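ESX-5 secretion system protein EccC5 (Mycobacterium tuberculosis, PDB 6J18) helps secrete EsxN and a number of PE_PGRS and PPE proteins as part of ESX-5, this C-terminal piece being an FtsK/SpoIIIE-type ATPase domain bound to ATP. Local coordinates at residues A[170-175]-A[204-209]; A[262-267]-A[296-301]; A[112-117]-A[150-155]. One frame throughout, in Å; residues are numbered along the deposited sequence.

Contact 1: A[170-175]-A[204-209]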
ATOM      1  N   ALA A 170     -19.181  -0.121  -5.966  1.00 35.11           N
ATOM      2  CA  ALA A 170     -19.238   0.703  -7.169  1.00 35.81           C
ATOM      3  C   ALA A 170     -17.849   1.152  -7.614  1.00 33.59           C
ATOM      4  O   ALA A 170     -17.528   1.115  -8.803  1.00 31.93           O
ATOM      5  CB  ALA A 170     -20.132   1.909  -6.936  1.00 37.38           C
ATOM      6  N   MET A 171     -17.030   1.576  -6.656  1.00 31.88           N
ATOM      7  CA  MET A 171     -15.688   2.064  -6.956  1.00 31.23           C
ATOM      8  C   MET A 171     -14.803   0.959  -7.524  1.00 32.53           C
ATOM      9  O   MET A 171     -14.027   1.189  -8.453  1.00 34.71           O
ATOM     10  CB  MET A 171     -15.038   2.656  -5.703  1.00 29.88           C
ATOM     11  CG  MET A 171     -13.686   3.300  -5.961  1.00 28.39           C
ATOM     12  SD  MET A 171     -12.879   3.895  -4.461  1.00 34.44           S
ATOM     13  CE  MET A 171     -12.328   2.349  -3.753  1.00 30.91           C
ATOM     14  N   MET A 172     -14.923  -0.240  -6.964  1.00 31.46           N
ATOM     15  CA  MET A 172     -14.108  -1.366  -7.401  1.00 32.75           C
ATOM     16  C   MET A 172     -14.489  -1.804  -8.813  1.00 33.99           C
ATOM     17  O   MET A 172     -13.661  -2.339  -9.549  1.00 32.95           O
ATOM     18  CB  MET A 172     -14.241  -2.538  -6.427  1.00 33.61           C
ATOM     19  CG  MET A 172     -13.633  -2.273  -5.056  1.00 31.65           C
ATOM     20  SD  MET A 172     -11.934  -1.676  -5.142  1.00 35.80           S
ATOM     21  CE  MET A 172     -11.153  -3.053  -5.964  1.00 38.22           C
ATOM     22  N   GLY A 173     -15.744  -1.573  -9.186  1.00 34.84           N
ATOM     23  CA  GLY A 173     -16.200  -1.865 -10.532  1.00 36.05           C
ATOM     24  C   GLY A 173     -15.564  -0.927 -11.539  1.00 35.83           C
ATOM     25  O   GLY A 173     -15.173  -1.341 -12.631  1.00 34.99           O
ATOM     26  N   GLU A 174     -15.459   0.345 -11.164  1.00 35.78           N
ATOM     27  CA  GLU A 174     -14.832   1.349 -12.014  1.00 36.42           C
ATOM     28  C   GLU A 174     -13.336   1.090 -12.143  1.00 32.97           C
ATOM     29  O   GLU A 174     -12.763   1.234 -13.222  1.00 32.34           O
ATOM     30  CB  GLU A 174     -15.076   2.752 -11.458  1.00 41.27           C
ATOM     31  CG  GLU A 174     -16.541   3.151 -11.394  1.00 49.73           C
ATOM     32  CD  GLU A 174     -16.765   4.408 -10.577  1.00 57.56           C
ATOM     33  OE1 GLU A 174     -15.774   4.963 -10.056  1.00 59.55           O
ATOM     34  OE2 GLU A 174     -17.930   4.842 -10.457  1.00 61.69           O
ATOM     35  N   LEU A 175     -12.712   0.710 -11.032  1.00 30.26           N
ATOM     36  CA  LEU A 175     -11.283   0.427 -11.012  1.00 29.24           C
ATOM     37  C   LEU A 175     -10.937  -0.776 -11.881  1.00 29.02           C
ATOM     38  O   LEU A 175      -9.963  -0.747 -12.631  1.00 29.28           O
ATOM     39  CB  LEU A 175     -10.804   0.189  -9.578  1.00 30.07           C
ATOM     40  CG  LEU A 175      -9.327  -0.182  -9.442  1.00 28.46           C
ATOM     41  CD1 LEU A 175      -8.445   0.910 -10.031  1.00 27.68           C
ATOM     42  CD2 LEU A 175      -8.967  -0.447  -7.987  1.00 29.52           C
ATOM     43  N   ILE A 204      -1.665   3.599 -10.327  1.00 21.01           N
ATOM     44  CA  ILE A 204      -2.876   3.481  -9.521  1.00 21.75           C
ATOM     45  C   ILE A 204      -2.581   2.859  -8.161  1.00 22.76           C
ATOM     46  O   ILE A 204      -2.098   1.731  -8.074  1.00 22.70           O
ATOM     47  CB  ILE A 204      -3.953   2.644 -10.244  1.00 22.75           C
ATOM     48  CG1 ILE A 204      -4.448   3.388 -11.484  1.00 24.62           C
ATOM     49  CG2 ILE A 204      -5.118   2.342  -9.310  1.00 22.02           C
ATOM     50  CD1 ILE A 204      -5.403   2.589 -12.338  1.00 25.97           C
ATOM     51  N   PHE A 205      -2.866   3.610  -7.102  1.00 21.74           N
ATOM     52  CA  PHE A 205      -2.703   3.113  -5.743  1.00 20.87           C
ATOM     53  C   PHE A 205      -4.055   2.790  -5.120  1.00 20.94           C
ATOM     54  O   PHE A 205      -4.834   3.693  -4.812  1.00 22.73           O
ATOM     55  CB  PHE A 205      -1.962   4.133  -4.872  1.00 21.67           C
ATOM     56  CG  PHE A 205      -0.518   4.322  -5.242  1.00 21.89           C
ATOM     57  CD1 PHE A 205      -0.154   5.180  -6.266  1.00 22.15           C
ATOM     58  CD2 PHE A 205       0.478   3.647  -4.553  1.00 21.39           C
ATOM     59  CE1 PHE A 205       1.178   5.356  -6.602  1.00 22.68           C
ATOM     60  CE2 PHE A 205       1.810   3.820  -4.882  1.00 22.61           C
ATOM     61  CZ  PHE A 205       2.161   4.675  -5.907  1.00 23.16           C
ATOM     62  N   LEU A 206      -4.337   1.503  -4.948  1.00 20.51           N
ATOM     63  CA  LEU A 206      -5.519   1.081  -4.212  1.00 21.88           C
ATOM     64  C   LEU A 206      -5.167   0.972  -2.736  1.00 22.13           C
ATOM     65  O   LEU A 206      -4.485   0.036  -2.320  1.00 24.24           O
ATOM     66  CB  LEU A 206      -6.055  -0.253  -4.737  1.00 23.04           C
ATOM     67  CG  LEU A 206      -7.173  -0.900  -3.912  1.00 25.26           C
ATOM     68  CD1 LEU A 206      -8.371   0.031  -3.782  1.00 25.55           C
ATOM     69  CD2 LEU A 206      -7.589  -2.231  -4.521  1.00 27.00           C
ATOM     70  N   ILE A 207      -5.624   1.941  -1.953  1.00 22.43           N
ATOM     71  CA  ILE A 207      -5.289   1.991  -0.536  1.00 22.81           C
ATOM     72  C   ILE A 207      -6.509   1.677   0.321  1.00 23.33           C
ATOM     73  O   ILE A 207      -7.516   2.382   0.269  1.00 23.00           O
ATOM     74  CB  ILE A 207      -4.723   3.365  -0.151  1.00 23.27           C
ATOM     75  CG1 ILE A 207      -3.431   3.627  -0.928  1.00 24.49           C
ATOM     76  CG2 ILE A 207      -4.472   3.435   1.348  1.00 21.96           C
ATOM     77  CD1 ILE A 207      -2.893   5.026  -0.771  1.00 24.75           C
ATOM     78  N   VAL A 208      -6.410   0.608   1.105  1.00 22.60           N
ATOM     79  CA  VAL A 208      -7.525   0.153   1.927  1.00 23.21           C
ATOM     80  C   VAL A 208      -7.156   0.098   3.407  1.00 23.40           C
ATOM     81  O   VAL A 208      -6.279  -0.667   3.809  1.00 23.49           O
ATOM     82  CB  VAL A 208      -8.010  -1.241   1.486  1.00 23.46           C
ATOM     83  CG1 VAL A 208      -9.229  -1.660   2.298  1.00 22.10           C
ATOM     84  CG2 VAL A 208      -8.318  -1.253  -0.005  1.00 22.26           C
ATOM     85  N   ASP A 209      -7.828   0.912   4.212  1.00 23.65           N
ATOM     86  CA  ASP A 209      -7.640   0.880   5.657  1.00 24.99           C
ATOM     87  C   ASP A 209      -8.756   0.050   6.285  1.00 24.78           C
ATOM     88  O   ASP A 209      -9.908   0.138   5.861  1.00 22.87           O
ATOM     89  CB  ASP A 209      -7.625   2.298   6.237  1.00 23.95           C
ATOM     90  CG  ASP A 209      -6.954   2.371   7.599  1.00 22.95           C
ATOM     91  OD1 ASP A 209      -6.388   1.352   8.047  1.00 19.99           O
ATOM     92  OD2 ASP A 209      -6.976   3.457   8.218  1.00 22.76           O
TER

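Contact 2: A[262-267]-A[296-301]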
ATOM      1  N   GLN A 262       0.063 -14.749  -2.046  1.00 39.67           N
ATOM      2  CA  GLN A 262       0.522 -15.551  -3.174  1.00 43.45           C
ATOM      3  C   GLN A 262       1.526 -14.777  -4.022  1.00 41.78           C
ATOM      4  O   GLN A 262       2.401 -15.366  -4.656  1.00 42.82           O
ATOM      5  CB  GLN A 262      -0.661 -15.999  -4.035  1.00 46.73           C
ATOM      6  CG  GLN A 262      -1.288 -17.312  -3.595  1.00 52.23           C
ATOM      7  CD  GLN A 262      -2.518 -17.669  -4.405  1.00 56.30           C
ATOM      8  OE1 GLN A 262      -2.886 -16.961  -5.343  1.00 57.36           O
ATOM      9  NE2 GLN A 262      -3.162 -18.773  -4.047  1.00 58.98           N
ATOM     10  N   ALA A 263       1.396 -13.455  -4.026  1.00 38.76           N
ATOM     11  CA  ALA A 263       2.320 -12.595  -4.758  1.00 37.80           C
ATOM     12  C   ALA A 263       3.530 -12.237  -3.900  1.00 38.12           C
ATOM     13  O   ALA A 263       4.370 -11.433  -4.305  1.00 37.91           O
ATOM     14  CB  ALA A 263       1.610 -11.336  -5.229  1.00 35.73           C
ATOM     15  N   ASN A 264       3.604 -12.843  -2.716  1.00 38.88           N
ATOM     16  CA  ASN A 264       4.700 -12.623  -1.774  1.00 39.75           C
ATOM     17  C   ASN A 264       4.905 -11.150  -1.428  1.00 36.28           C
ATOM     18  O   ASN A 264       6.039 -10.678  -1.329  1.00 35.90           O
ATOM     19  CB  ASN A 264       6.002 -13.213  -2.323  1.00 45.16           C
ATOM     20  CG  ASN A 264       5.987 -14.730  -2.350  1.00 51.31           C
ATOM     21  OD1 ASN A 264       6.225 -15.347  -3.389  1.00 54.69           O
ATOM     22  ND2 ASN A 264       5.708 -15.341  -1.204  1.00 53.60           N
ATOM     23  N   ALA A 265       3.803 -10.430  -1.248  1.00 31.85           N
ATOM     24  CA  ALA A 265       3.862  -9.025  -0.863  1.00 29.13           C
ATOM     25  C   ALA A 265       4.477  -8.877   0.524  1.00 27.90           C
ATOM     26  O   ALA A 265       4.271  -9.730   1.389  1.00 28.29           O
ATOM     27  CB  ALA A 265       2.471  -8.404  -0.898  1.00 27.28           C
ATOM     28  N   PRO A 266       5.247  -7.799   0.733  1.00 28.52           N
ATOM     29  CA  PRO A 266       5.813  -7.497   2.053  1.00 27.81           C
ATOM     30  C   PRO A 266       4.727  -7.361   3.113  1.00 26.15           C
ATOM     31  O   PRO A 266       3.696  -6.737   2.861  1.00 25.86           O
ATOM     32  CB  PRO A 266       6.530  -6.163   1.832  1.00 28.94           C
ATOM     33  CG  PRO A 266       6.839  -6.138   0.376  1.00 31.24           C
ATOM     34  CD  PRO A 266       5.692  -6.838  -0.291  1.00 30.06           C
ATOM     35  N   LEU A 267       4.956  -7.947   4.282  1.00 24.85           N
ATOM     36  CA  LEU A 267       3.985  -7.895   5.364  1.00 23.84           C
ATOM     37  C   LEU A 267       4.596  -7.297   6.625  1.00 23.80           C
ATOM     38  O   LEU A 267       5.479  -7.894   7.241  1.00 24.12           O
ATOM     39  CB  LEU A 267       3.436  -9.292   5.656  1.00 24.88           C
ATOM     40  CG  LEU A 267       2.509  -9.439   6.864  1.00 24.14           C
ATOM     41  CD1 LEU A 267       1.229  -8.650   6.674  1.00 22.40           C
ATOM     42  CD2 LEU A 267       2.198 -10.905   7.103  1.00 25.31           C
ATOM     43  N   MET A 296       8.185  -8.470   7.266  1.00 27.09           N
ATOM     44  CA  MET A 296       8.418  -9.851   6.854  1.00 29.05           C
ATOM     45  C   MET A 296       8.449 -10.052   5.341  1.00 31.27           C
ATOM     46  O   MET A 296       7.664  -9.458   4.600  1.00 29.09           O
ATOM     47  CB  MET A 296       7.343 -10.769   7.442  1.00 28.85           C
ATOM     48  CG  MET A 296       7.333 -10.869   8.959  1.00 29.73           C
ATOM     49  SD  MET A 296       6.042 -11.996   9.526  1.00 36.15           S
ATOM     50  CE  MET A 296       6.284 -11.941  11.300  1.00 23.70           C
ATOM     51  N   ALA A 297       9.374 -10.899   4.897  1.00 34.60           N
ATOM     52  CA  ALA A 297       9.327 -11.471   3.554  1.00 38.11           C
ATOM     53  C   ALA A 297       8.612 -12.820   3.659  1.00 43.18           C
ATOM     54  O   ALA A 297       7.503 -12.895   4.174  1.00 43.04           O
ATOM     55  CB  ALA A 297      10.723 -11.624   2.970  1.00 38.49           C
ATOM     56  N   GLU A 298       9.257 -13.886   3.203  1.00 48.29           N
ATOM     57  CA  GLU A 298       8.707 -15.227   3.367  1.00 53.15           C
ATOM     58  C   GLU A 298       9.278 -15.929   4.605  1.00 54.28           C
ATOM     59  O   GLU A 298       8.522 -16.408   5.466  1.00 55.37           O
ATOM     60  CB  GLU A 298       8.963 -16.065   2.120  1.00 58.81           C
ATOM     61  CG  GLU A 298      10.085 -15.536   1.248  1.00 63.22           C
ATOM     62  CD  GLU A 298      10.088 -16.160  -0.129  1.00 67.25           C
ATOM     63  OE1 GLU A 298       9.420 -17.208  -0.311  1.00 68.92           O
ATOM     64  OE2 GLU A 298      10.708 -15.577  -1.050  1.00 67.59           O
ATOM     65  N   ASP A 299      10.605 -15.977   4.707  1.00 54.09           N
ATOM     66  CA  ASP A 299      11.248 -16.661   5.819  1.00 55.13           C
ATOM     67  C   ASP A 299      12.041 -15.701   6.703  1.00 51.73           C
ATOM     68  O   ASP A 299      12.380 -16.038   7.837  1.00 53.01           O
ATOM     69  CB  ASP A 299      12.166 -17.764   5.298  1.00 59.34           C
ATOM     70  CG  ASP A 299      11.404 -18.949   4.736  1.00 63.12           C
ATOM     71  OD1 ASP A 299      10.179 -18.834   4.548  1.00 63.45           O
ATOM     72  OD2 ASP A 299      12.034 -20.004   4.491  1.00 66.55           O
ATOM     73  N   THR A 300      12.333 -14.510   6.188  1.00 46.73           N
ATOM     74  CA  THR A 300      13.151 -13.551   6.921  1.00 42.81           C
ATOM     75  C   THR A 300      12.399 -12.259   7.226  1.00 38.01           C
ATOM     76  O   THR A 300      11.363 -11.972   6.626  1.00 37.42           O
ATOM     77  CB  THR A 300      14.435 -13.208   6.145  1.00 42.80           C
ATOM     78  OG1 THR A 300      14.091 -12.644   4.872  1.00 42.53           O
ATOM     79  CG2 THR A 300      15.277 -14.456   5.930  1.00 44.23           C
ATOM     80  N   GLY A 301      12.934 -11.479   8.161  1.00 34.03           N
ATOM     81  CA  GLY A 301      12.322 -10.217   8.535  1.00 32.04           C
ATOM     82  C   GLY A 301      13.288  -9.235   9.172  1.00 32.70           C
ATOM     83  O   GLY A 301      14.360  -9.617   9.640  1.00 34.95           O
TER

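Contact 3: A[112-117]-A[150-155]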
ATOM      1  N   THR A 112       1.452   8.234   6.010  1.00 20.37           N
ATOM      2  CA  THR A 112       2.841   8.527   5.670  1.00 20.41           C
ATOM      3  C   THR A 112       3.126   8.152   4.218  1.00 20.00           C
ATOM      4  O   THR A 112       3.776   8.901   3.486  1.00 18.23           O
ATOM      5  CB  THR A 112       3.814   7.782   6.605  1.00 22.40           C
ATOM      6  OG1 THR A 112       3.791   8.399   7.899  1.00 22.40           O
ATOM      7  CG2 THR A 112       5.236   7.832   6.063  1.00 22.75           C
ATOM      8  N   ILE A 113       2.619   6.996   3.804  1.00 18.63           N
ATOM      9  CA  ILE A 113       2.783   6.528   2.434  1.00 19.62           C
ATOM     10  C   ILE A 113       2.092   7.478   1.455  1.00 19.91           C
ATOM     11  O   ILE A 113       2.637   7.796   0.399  1.00 20.79           O
ATOM     12  CB  ILE A 113       2.231   5.094   2.268  1.00 19.29           C
ATOM     13  CG1 ILE A 113       3.142   4.098   2.992  1.00 20.85           C
ATOM     14  CG2 ILE A 113       2.124   4.715   0.799  1.00 19.85           C
ATOM     15  CD1 ILE A 113       2.585   2.691   3.062  1.00 21.25           C
ATOM     16  N   MET A 114       0.903   7.948   1.821  1.00 18.43           N
ATOM     17  CA  MET A 114       0.162   8.877   0.974  1.00 20.23           C
ATOM     18  C   MET A 114       0.886  10.217   0.855  1.00 20.85           C
ATOM     19  O   MET A 114       0.942  10.805  -0.224  1.00 21.12           O
ATOM     20  CB  MET A 114      -1.254   9.081   1.512  1.00 21.14           C
ATOM     21  CG  MET A 114      -2.158   7.878   1.289  1.00 20.79           C
ATOM     22  SD  MET A 114      -3.766   8.013   2.084  1.00 23.44           S
ATOM     23  CE  MET A 114      -4.634   9.055   0.914  1.00 22.97           C
ATOM     24  N   SER A 115       1.445  10.691   1.964  1.00 20.56           N
ATOM     25  CA  SER A 115       2.236  11.917   1.945  1.00 21.71           C
ATOM     26  C   SER A 115       3.419  11.773   0.988  1.00 20.60           C
ATOM     27  O   SER A 115       3.746  12.700   0.245  1.00 20.36           O
ATOM     28  CB  SER A 115       2.728  12.261   3.352  1.00 22.59           C
ATOM     29  OG  SER A 115       3.448  13.480   3.353  1.00 23.46           O
ATOM     30  N   GLU A 116       4.043  10.600   1.003  1.00 19.69           N
ATOM     31  CA  GLU A 116       5.168  10.310   0.123  1.00 19.89           C
ATOM     32  C   GLU A 116       4.743  10.282  -1.342  1.00 19.99           C
ATOM     33  O   GLU A 116       5.488  10.718  -2.219  1.00 20.88           O
ATOM     34  CB  GLU A 116       5.813   8.979   0.509  1.00 19.78           C
ATOM     35  CG  GLU A 116       6.859   9.093   1.605  1.00 20.36           C
ATOM     36  CD  GLU A 116       8.049   9.933   1.184  1.00 22.70           C
ATOM     37  OE1 GLU A 116       8.014  11.166   1.387  1.00 24.76           O
ATOM     38  OE2 GLU A 116       9.017   9.360   0.641  1.00 21.09           O
ATOM     39  N   ILE A 117       3.548   9.760  -1.600  1.00 19.96           N
ATOM     40  CA  ILE A 117       2.999   9.748  -2.951  1.00 22.55           C
ATOM     41  C   ILE A 117       2.872  11.177  -3.474  1.00 22.34           C
ATOM     42  O   ILE A 117       3.207  11.463  -4.625  1.00 23.59           O
ATOM     43  CB  ILE A 117       1.628   9.043  -2.996  1.00 22.19           C
ATOM     44  CG1 ILE A 117       1.794   7.538  -2.774  1.00 21.36           C
ATOM     45  CG2 ILE A 117       0.929   9.301  -4.320  1.00 22.97           C
ATOM     46  CD1 ILE A 117       0.482   6.792  -2.650  1.00 21.64           C
ATOM     47  N   LEU A 150      -9.056  10.961   4.268  1.00 31.07           N
ATOM     48  CA  LEU A 150      -9.703  11.715   3.196  1.00 35.31           C
ATOM     49  C   LEU A 150      -8.926  12.953   2.763  1.00 36.49           C
ATOM     50  O   LEU A 150      -9.091  13.435   1.644  1.00 38.84           O
ATOM     51  CB  LEU A 150     -11.114  12.138   3.619  1.00 39.20           C
ATOM     52  CG  LEU A 150     -12.295  11.178   3.450  1.00 42.70           C
ATOM     53  CD1 LEU A 150     -11.907   9.723   3.677  1.00 43.69           C
ATOM     54  CD2 LEU A 150     -13.428  11.586   4.385  1.00 44.53           C
ATOM     55  N   THR A 151      -8.082  13.469   3.649  1.00 36.94           N
ATOM     56  CA  THR A 151      -7.400  14.727   3.379  1.00 38.61           C
ATOM     57  C   THR A 151      -5.882  14.608   3.435  1.00 36.42           C
ATOM     58  O   THR A 151      -5.178  15.618   3.435  1.00 38.79           O
ATOM     59  CB  THR A 151      -7.840  15.817   4.371  1.00 41.80           C
ATOM     60  OG1 THR A 151      -7.412  15.464   5.692  1.00 42.51           O
ATOM     61  CG2 THR A 151      -9.349  15.952   4.355  1.00 43.14           C
ATOM     62  N   ALA A 152      -5.376  13.379   3.485  1.00 31.79           N
ATOM     63  CA  ALA A 152      -3.936  13.156   3.422  1.00 30.20           C
ATOM     64  C   ALA A 152      -3.409  13.618   2.067  1.00 27.54           C
ATOM     65  O   ALA A 152      -2.282  14.099   1.955  1.00 28.47           O
ATOM     66  CB  ALA A 152      -3.605  11.691   3.658  1.00 29.48           C
ATOM     67  N   LEU A 153      -4.243  13.464   1.043  1.00 25.46           N
ATOM     68  CA  LEU A 153      -3.947  13.962  -0.294  1.00 23.60           C
ATOM     69  C   LEU A 153      -5.157  14.702  -0.846  1.00 24.63           C
ATOM     70  O   LEU A 153      -6.295  14.370  -0.519  1.00 25.13           O
ATOM     71  CB  LEU A 153      -3.556  12.820  -1.231  1.00 22.30           C
ATOM     72  CG  LEU A 153      -2.174  12.204  -1.012  1.00 21.80           C
ATOM     73  CD1 LEU A 153      -2.020  10.939  -1.839  1.00 20.94           C
ATOM     74  CD2 LEU A 153      -1.089  13.211  -1.358  1.00 22.47           C
ATOM     75  N   GLY A 154      -4.911  15.704  -1.684  1.00 25.28           N
ATOM     76  CA  GLY A 154      -5.987  16.485  -2.264  1.00 25.33           C
ATOM     77  C   GLY A 154      -6.756  15.714  -3.320  1.00 25.67           C
ATOM     78  O   GLY A 154      -6.424  14.570  -3.634  1.00 25.08           O
ATOM     79  N   SER A 155      -7.786  16.345  -3.875  1.00 25.08           N
ATOM     80  CA  SER A 155      -8.607  15.708  -4.898  1.00 25.33           C
ATOM     81  C   SER A 155      -7.892  15.656  -6.246  1.00 24.57           C
ATOM     82  O   SER A 155      -8.430  15.132  -7.221  1.00 24.87           O
ATOM     83  CB  SER A 155      -9.948  16.434  -5.040  1.00 27.31           C
ATOM     84  OG  SER A 155      -9.758  17.819  -5.271  1.00 27.35           O
TER

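Contact 1: A[170-175]-A[204-209]
Helix segment 170-175, which brings Met172 and Leu175 to the interface, runs nearly antiparallel to strand segment 204-208 with its Ile204 and Leu206, the axes 11.8 Å apart at closest and their directions 158° apart. Only hydrocarbon and sulfur bridge the gap. With CG anti to the backbone N (chi1 177°), Leu175 reaches toward the strand, and its two methyls part to different partners. Its CD1 lies 3.7 Å from CG2 of Ile204, the two side chains sliding past each other in opposite directions, while CD2 rests 4.1 Å from CD2 of Leu206. This is helix-on-sheet packing within a beta-alpha-beta crossover: helix 165-180 leaves strand 158-162 and leads on to strand 203-208, passing the intervening strand 137-143, where Met171 packs on Trp141 and Val143. Met172 makes the third contact. Bent at both chi2 and chi3, its chain curls so that CE comes 3.9 Å from CD2 of Leu206, meeting that leucine at about a right angle; Leu222 and Ala225 adjoin the same methionine. Phe205 and Ile207 point to the other face of the sheet, against helix 106-120, and just beyond the strand the carboxylate of Asp209 accepts hydrogen bonds from Thr107 and Thr242.

Contact 2: A[262-267]-A[296-301]
Leu267 and Met296 form an antiparallel hydrogen-bonded pair, with CA atoms 5.1 Å apart, and here the two segments are closest. The amide of Leu267 gives a nearly straight bond to the carbonyl of Met296, N to O 3.1 Å with an N-H...O angle of 177°, and the donor lies in the carbonyl plane. The return bond is shorter, 2.8 Å from Met296 N to Leu267 O, but its donor stands 35° above the plane of the Leu267 carbonyl. Met296 CB also rests against that oxygen, at 3.4 Å. Both side chains project from the same face of the sheet, where they pack on Ile279 and Arg280. They diverge there: Met296 places CG beside its backbone N (chi1 -64°), and the extended chain beyond carries the sulfur away from segment 262-267. The pair joins strand 267-269 to strand 292-296, where the parallel part of the ATPase sheet gives way to an antiparallel hairpin whose loop, 297-300, is closed by a bond from Ala297 N to Thr300 O. Ahead of the pair, helix 255-262 ends in a Schellman motif, with Asn264 at positive phi as its C-prime residue. Arg280, on the separate short strand 278-280, bonds to both segments, donating NE to Ala297 O and NH1 to Ala265 O. Farther out the contact thins: Pro266 gives little more than its CA, 3.7 Å from Met296 O. On the solvent side Asn264 and Glu298 merely face each other, ND2 to OE1 4.2 Å without a hydrogen bond, and both touch a crystal neighbour, which may influence how they lie.

Contact 3: A[112-117]-A[150-155]
Met114 and Leu153 supply most of the apolar contact between helix segment 112-117 and the loop 150-155, helped by Ala152 and Ile117. The methionine reaches out from the helix to the turn at Ala152 and Leu153 and is touched at several points of its length: its CB is 3.9 Å from CD1 of Leu153, and farther along, CE sits 3.9 Å from CB of Ala152, with SD almost as near. The chain is bent at chi3 (80°), and both SD and CE stay against the alanine methyl. One turn later, Ile117 offers CG2 to CD1 of the same leucine at 4.2 Å, the two side chains crossing at about a right angle. Leu153 thus fits over the helix between Met114 and Ile117, while also reaching Val140 on strand 137-143.

A second kind of contact sets hydrocarbon against a polar backbone atom. CD2 of Leu153 approaches the carbonyl oxygen of Met114 to 3.3 Å, and CD1 and CG of that leucine lie close to the same oxygen, so the isobutyl group lies against this helix carbonyl and probably helps to screen it from solvent. No hydrogen bond links the two segments. Polar ties belong to other flanks of the helix, where Glu116 forms salt bridges with Arg58 and Arg119, and Ser115 OG bonds to Arg58.

The connection between strands 137-143 and 158-162 is therefore laid against helix 106-120. The predicted ATP-binding run Gly100 to Thr107 leads into this helix and supplies its first two residues, as the phosphate-binding loop does in P-loop ATPases such as the FtsK/SpoIIIE family.

Contact 3 comes first along the chain, followed by contact 1 and then contact 2, each closing before the next opens. Contacts 1 and 3, with centres about 15 Å apart, share the layered core: strand 203-208 packs on helix 165-180 with one face and on helix 106-120 with the other. They meet directly where Ile207 CD1 lies 3.6 Å from Met114 CG and where Phe205 packs on Ile117. Contact 2 is about 23 and 25 Å from contacts 1 and 3, centre to centre, and touches neither; strands 237-244 and 96-100 carry the mixed sheet across to it. One sheet thus connects helix 106-120, which continues the predicted nucleotide-binding loop, and helix 165-180 to the antiparallel hairpin.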